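Local coordinates for nitrite oxidoreductase subunit A (Kuenenia stuttgartiensis, PDB 7B04), which belongs to the molybdopterin oxidoreductase family and binds two MD1 molecules, a molybdenum atom and an iron/sulfur cluster, at residues Trp584-Pro596 with Arg753-Arg765. Residues are numbered along the deposited sequence; the frame is centred on the assembly and turned at random.
Sequences WVAEDVFKPNLDP and RFEDNWKFAIEGR
F760 meets the proline ring of P596 at the edge of its own ring, with CE1 3.5 Å from P596 CG; the two side chains cross at about a right angle. A flat, apolar ring suits this place because the loop 593-596 bends around its outer end: F760 CZ lies 3.6 Å from L594 O, and N593 O sits in the ring plane beyond CE2. R772 of helix 767-774 donates to N593 O. Branched and aliphatic, L594 continues the apolar surface, spreading its two methyl groups over D756 CB and the aliphatic part of K759.

Further along, N757 makes the polar link. Its ND2 donates to V589 O over 2.9 Å, nearly straight and on a carbonyl lone pair. The second N-H of that nitrogen reaches R753 O at 3.1 Å, so an amide can serve two carbonyls here. Both acceptors lie close to its plane, which fixes its turn and ties the loop to helix 753-757. A chi1 of 172° swings V589 CG1 away from its own N and against ND2. The guanidinium of R753, whose NE is paired with D751, places NH1 at the edge of the F590 ring, the two planes almost perpendicular.

On the inner side, W584 CH2 touches W758 CZ3, whose side chain lies about 13 Å from a bound MD1. The contact lays the loop after helix 582-585 along consecutive helices 753-757 and 759-762 of the molybdopterin oxidoreductase fold.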
loop_
_atom_site.group_PDB
_atom_site.type_symbol
_atom_site.label_atom_id
_atom_site.label_comp_id
_atom_site.label_asym_id
_atom_site.label_seq_id
_atom_site.Cartn_x
_atom_site.Cartn_y
_atom_site.Cartn_z
ATOM N N TRP B 584 4.874 -19.763 -27.666
ATOM C CA TRP B 584 4.224 -18.477 -27.893
ATOM C C TRP B 584 5.188 -17.434 -28.452
ATOM O O TRP B 584 4.834 -16.694 -29.377
ATOM C CB TRP B 584 3.598 -17.984 -26.588
ATOM C CG TRP B 584 3.106 -16.572 -26.620
ATOM C CD1 TRP B 584 3.540 -15.537 -25.842
ATOM C CD2 TRP B 584 2.078 -16.036 -27.461
ATOM N NE1 TRP B 584 2.849 -14.391 -26.149
ATOM C CE2 TRP B 584 1.946 -14.671 -27.140
ATOM C CE3 TRP B 584 1.258 -16.577 -28.455
ATOM C CZ2 TRP B 584 1.028 -13.841 -27.779
ATOM C CZ3 TRP B 584 0.350 -15.748 -29.088
ATOM C CH2 TRP B 584 0.242 -14.398 -28.747
ATOM N N VAL B 585 6.406 -17.358 -27.911
ATOM C CA VAL B 585 7.328 -16.283 -28.267
ATOM C C VAL B 585 8.369 -16.680 -29.310
ATOM O O VAL B 585 8.922 -15.793 -29.979
ATOM C CB VAL B 585 8.038 -15.732 -27.013
ATOM C CG1 VAL B 585 7.023 -15.182 -26.027
ATOM C CG2 VAL B 585 8.899 -16.809 -26.372
ATOM N N ALA B 586 8.652 -17.971 -29.475
ATOM C CA ALA B 586 9.699 -18.421 -30.382
ATOM C C ALA B 586 9.151 -19.356 -31.454
ATOM O O ALA B 586 9.866 -20.226 -31.955
ATOM C CB ALA B 586 10.831 -19.097 -29.610
ATOM N N GLU B 587 7.884 -19.183 -31.816
ATOM C CA GLU B 587 7.327 -19.923 -32.938
ATOM C C GLU B 587 7.938 -19.413 -34.236
ATOM O O GLU B 587 8.229 -18.221 -34.374
ATOM C CB GLU B 587 5.805 -19.770 -32.971
ATOM C CG GLU B 587 5.060 -20.963 -33.545
ATOM C CD GLU B 587 3.716 -20.577 -34.129
ATOM O OE1 GLU B 587 3.669 -19.621 -34.933
ATOM O OE2 GLU B 587 2.704 -21.221 -33.782
ATOM N N ASP B 588 8.151 -20.322 -35.185
ATOM C CA ASP B 588 8.755 -19.932 -36.453
ATOM C C ASP B 588 7.842 -18.953 -37.180
ATOM O O ASP B 588 6.717 -19.297 -37.553
ATOM C CB ASP B 588 9.034 -21.163 -37.316
ATOM C CG ASP B 588 9.973 -20.863 -38.473
ATOM O OD1 ASP B 588 10.239 -19.671 -38.733
ATOM O OD2 ASP B 588 10.455 -21.812 -39.120
ATOM N N VAL B 589 8.334 -17.725 -37.369
ATOM C CA VAL B 589 7.531 -16.683 -38.002
ATOM C C VAL B 589 7.180 -17.070 -39.430
ATOM O O VAL B 589 6.052 -16.852 -39.890
ATOM C CB VAL B 589 8.278 -15.341 -37.944
ATOM C CG1 VAL B 589 7.552 -14.296 -38.757
ATOM C CG2 VAL B 589 8.415 -14.893 -36.513
ATOM N N PHE B 590 8.125 -17.670 -40.142
ATOM C CA PHE B 590 7.924 -18.046 -41.530
ATOM C C PHE B 590 7.276 -19.417 -41.643
ATOM O O PHE B 590 6.895 -19.824 -42.746
ATOM C CB PHE B 590 9.259 -17.997 -42.278
ATOM C CG PHE B 590 9.772 -16.603 -42.508
ATOM C CD1 PHE B 590 9.657 -15.999 -43.749
ATOM C CD2 PHE B 590 10.346 -15.886 -41.473
ATOM C CE1 PHE B 590 10.137 -14.717 -43.956
ATOM C CE2 PHE B 590 10.826 -14.602 -41.674
ATOM C CZ PHE B 590 10.719 -14.018 -42.917
ATOM N N LYS B 591 7.150 -20.139 -40.526
ATOM C CA LYS B 591 6.460 -21.431 -40.490
ATOM C C LYS B 591 5.504 -21.493 -39.301
ATOM O O LYS B 591 5.707 -22.271 -38.363
ATOM C CB LYS B 591 7.475 -22.569 -40.422
ATOM C CG LYS B 591 8.147 -22.922 -41.736
ATOM C CD LYS B 591 9.482 -23.598 -41.450
ATOM C CE LYS B 591 9.875 -24.557 -42.542
ATOM N NZ LYS B 591 8.678 -25.120 -43.200
ATOM N N PRO B 592 4.474 -20.638 -39.279
ATOM C CA PRO B 592 3.501 -20.673 -38.180
ATOM C C PRO B 592 2.436 -21.734 -38.412
ATOM O O PRO B 592 2.066 -22.058 -39.546
ATOM C CB PRO B 592 2.884 -19.270 -38.228
ATOM C CG PRO B 592 2.822 -19.003 -39.685
ATOM C CD PRO B 592 4.069 -19.640 -40.299
ATOM N N ASN B 593 1.947 -22.308 -37.312
ATOM C CA ASN B 593 0.888 -23.309 -37.403
ATOM C C ASN B 593 -0.472 -22.625 -37.314
ATOM O O ASN B 593 -0.773 -21.926 -36.331
ATOM C CB ASN B 593 1.026 -24.369 -36.319
ATOM C CG ASN B 593 0.189 -25.584 -36.595
ATOM O OD1 ASN B 593 -0.450 -25.676 -37.644
ATOM N ND2 ASN B 593 0.215 -26.542 -35.687
ATOM N N LEU B 594 -1.303 -22.850 -38.332
ATOM C CA LEU B 594 -2.613 -22.220 -38.429
ATOM C C LEU B 594 -3.739 -23.226 -38.183
ATOM O O LEU B 594 -4.883 -22.996 -38.584
ATOM C CB LEU B 594 -2.764 -21.565 -39.805
ATOM C CG LEU B 594 -2.244 -20.120 -39.847
ATOM C CD1 LEU B 594 -0.790 -20.099 -40.282
ATOM C CD2 LEU B 594 -3.105 -19.247 -40.752
ATOM N N ASP B 595 -3.428 -24.347 -37.528
ATOM C CA ASP B 595 -4.422 -25.330 -37.140
ATOM C C ASP B 595 -4.878 -25.014 -35.728
ATOM O O ASP B 595 -4.037 -25.004 -34.812
ATOM C CB ASP B 595 -3.830 -26.729 -37.194
ATOM C CG ASP B 595 -4.870 -27.814 -37.013
ATOM O OD1 ASP B 595 -5.964 -27.704 -37.597
ATOM O OD2 ASP B 595 -4.585 -28.786 -36.286
ATOM N N PRO B 596 -6.168 -24.733 -35.499
ATOM C CA PRO B 596 -6.617 -24.438 -34.128
ATOM C C PRO B 596 -6.384 -25.580 -33.155
ATOM O O PRO B 596 -6.161 -25.339 -31.959
ATOM C CB PRO B 596 -8.113 -24.142 -34.300
ATOM C CG PRO B 596 -8.265 -23.789 -35.747
ATOM C CD PRO B 596 -7.263 -24.623 -36.476
ATOM N N ARG B 753 1.780 -13.247 -44.301
ATOM C CA ARG B 753 2.441 -13.909 -43.180
ATOM C C ARG B 753 2.403 -13.111 -41.877
ATOM O O ARG B 753 2.616 -13.696 -40.810
ATOM C CB ARG B 753 3.900 -14.196 -43.542
ATOM C CG ARG B 753 4.068 -15.112 -44.738
ATOM C CD ARG B 753 5.522 -15.213 -45.170
ATOM N NE ARG B 753 6.052 -13.950 -45.675
ATOM C CZ ARG B 753 7.262 -13.812 -46.206
ATOM N NH1 ARG B 753 8.065 -14.862 -46.307
ATOM N NH2 ARG B 753 7.668 -12.629 -46.643
ATOM N N PHE B 754 2.133 -11.804 -41.919
ATOM C CA PHE B 754 1.988 -11.056 -40.672
ATOM C C PHE B 754 0.718 -11.451 -39.934
ATOM O O PHE B 754 0.747 -11.727 -38.728
ATOM C CB PHE B 754 2.003 -9.550 -40.940
ATOM C CG PHE B 754 3.380 -8.975 -41.097
ATOM C CD1 PHE B 754 4.161 -8.688 -39.988
ATOM C CD2 PHE B 754 3.891 -8.716 -42.355
ATOM C CE1 PHE B 754 5.428 -8.157 -40.137
ATOM C CE2 PHE B 754 5.150 -8.180 -42.509
ATOM C CZ PHE B 754 5.920 -7.904 -41.400
ATOM N N GLU B 755 -0.411 -11.481 -40.642
ATOM C CA GLU B 755 -1.668 -11.845 -40.004
ATOM C C GLU B 755 -1.714 -13.319 -39.621
ATOM O O GLU B 755 -2.475 -13.687 -38.720
ATOM C CB GLU B 755 -2.837 -11.470 -40.915
ATOM C CG GLU B 755 -3.391 -10.085 -40.604
ATOM C CD GLU B 755 -4.621 -9.728 -41.412
ATOM O OE1 GLU B 755 -4.562 -9.796 -42.658
ATOM O OE2 GLU B 755 -5.650 -9.375 -40.797
ATOM N N ASP B 756 -0.927 -14.168 -40.289
ATOM C CA ASP B 756 -0.884 -15.582 -39.924
ATOM C C ASP B 756 -0.298 -15.774 -38.532
ATOM O O ASP B 756 -0.757 -16.635 -37.772
ATOM C CB ASP B 756 -0.092 -16.371 -40.963
ATOM C CG ASP B 756 -0.719 -16.306 -42.342
ATOM O OD1 ASP B 756 -1.912 -15.949 -42.433
ATOM O OD2 ASP B 756 -0.022 -16.618 -43.332
ATOM N N ASN B 757 0.721 -14.987 -38.179
ATOM C CA ASN B 757 1.323 -15.093 -36.857
ATOM C C ASN B 757 0.379 -14.612 -35.763
ATOM O O ASN B 757 0.593 -14.935 -34.590
ATOM C CB ASN B 757 2.639 -14.313 -36.811
ATOM C CG ASN B 757 3.831 -15.157 -37.219
ATOM O OD1 ASN B 757 4.412 -15.872 -36.401
ATOM N ND2 ASN B 757 4.197 -15.086 -38.494
ATOM N N TRP B 758 -0.631 -13.816 -36.115
ATOM C CA TRP B 758 -1.632 -13.321 -35.176
ATOM C C TRP B 758 -3.039 -13.759 -35.576
ATOM O O TRP B 758 -4.017 -13.082 -35.259
ATOM C CB TRP B 758 -1.554 -11.799 -35.064
ATOM C CG TRP B 758 -0.219 -11.332 -34.600
ATOM C CD1 TRP B 758 0.831 -10.954 -35.381
ATOM C CD2 TRP B 758 0.222 -11.206 -33.244
ATOM N NE1 TRP B 758 1.899 -10.592 -34.597
ATOM C CE2 TRP B 758 1.551 -10.739 -33.281
ATOM C CE3 TRP B 758 -0.378 -11.439 -32.003
ATOM C CZ2 TRP B 758 2.289 -10.502 -32.124
ATOM C CZ3 TRP B 758 0.357 -11.203 -30.857
ATOM C CH2 TRP B 758 1.676 -10.739 -30.925
ATOM N N LYS B 759 -3.150 -14.893 -36.274
ATOM C CA LYS B 759 -4.432 -15.318 -36.832
ATOM C C LYS B 759 -5.485 -15.513 -35.746
ATOM O O LYS B 759 -6.573 -14.929 -35.806
ATOM C CB LYS B 759 -4.249 -16.608 -37.634
ATOM C CG LYS B 759 -5.540 -17.167 -38.213
ATOM C CD LYS B 759 -6.247 -16.132 -39.073
ATOM C CE LYS B 759 -5.438 -15.808 -40.317
ATOM N NZ LYS B 759 -6.108 -14.784 -41.162
ATOM N N PHE B 760 -5.175 -16.330 -34.741
ATOM C CA PHE B 760 -6.157 -16.619 -33.704
ATOM C C PHE B 760 -6.387 -15.432 -32.779
ATOM O O PHE B 760 -7.455 -15.339 -32.165
ATOM C CB PHE B 760 -5.723 -17.856 -32.919
ATOM C CG PHE B 760 -5.525 -19.070 -33.778
ATOM C CD1 PHE B 760 -6.614 -19.788 -34.242
ATOM C CD2 PHE B 760 -4.254 -19.484 -34.136
ATOM C CE1 PHE B 760 -6.438 -20.900 -35.039
ATOM C CE2 PHE B 760 -4.072 -20.598 -34.934
ATOM C CZ PHE B 760 -5.166 -21.307 -35.386
ATOM N N ALA B 761 -5.421 -14.518 -32.677
ATOM C CA ALA B 761 -5.645 -13.289 -31.923
ATOM C C ALA B 761 -6.660 -12.399 -32.628
ATOM O O ALA B 761 -7.568 -11.849 -31.994
ATOM C CB ALA B 761 -4.323 -12.549 -31.719
ATOM N N ILE B 762 -6.516 -12.239 -33.946
ATOM C CA ILE B 762 -7.428 -11.390 -34.705
ATOM C C ILE B 762 -8.836 -11.973 -34.699
ATOM O O ILE B 762 -9.824 -11.244 -34.561
ATOM C CB ILE B 762 -6.904 -11.195 -36.137
ATOM C CG1 ILE B 762 -5.566 -10.459 -36.112
ATOM C CG2 ILE B 762 -7.916 -10.434 -36.982
ATOM C CD1 ILE B 762 -4.829 -10.508 -37.419
ATOM N N GLU B 763 -8.951 -13.295 -34.837
ATOM C CA GLU B 763 -10.258 -13.937 -34.923
ATOM C C GLU B 763 -11.008 -13.936 -33.601
ATOM O O GLU B 763 -12.161 -14.376 -33.566
ATOM C CB GLU B 763 -10.107 -15.380 -35.409
ATOM C CG GLU B 763 -9.704 -15.526 -36.865
ATOM C CD GLU B 763 -9.536 -16.979 -37.271
ATOM O OE1 GLU B 763 -9.555 -17.850 -36.377
ATOM O OE2 GLU B 763 -9.387 -17.248 -38.482
ATOM N N GLY B 764 -10.396 -13.455 -32.524
ATOM C CA GLY B 764 -11.058 -13.452 -31.238
ATOM C C GLY B 764 -10.928 -14.746 -30.473
ATOM O O GLY B 764 -11.720 -14.994 -29.557
ATOM N N ARG B 765 -9.951 -15.589 -30.822
ATOM C CA ARG B 765 -9.724 -16.871 -30.151
ATOM C C ARG B 765 -8.270 -16.935 -29.688
ATOM O O ARG B 765 -7.423 -17.543 -30.344
ATOM C CB ARG B 765 -10.068 -18.042 -31.085
ATOM C CG ARG B 765 -11.446 -17.954 -31.722
ATOM C CD ARG B 765 -11.782 -19.215 -32.506
ATOM N NE ARG B 765 -10.879 -19.433 -33.632
ATOM C CZ ARG B 765 -10.884 -20.526 -34.388
ATOM N NH1 ARG B 765 -10.026 -20.643 -35.393
ATOM N NH2 ARG B 765 -11.747 -21.502 -34.140
#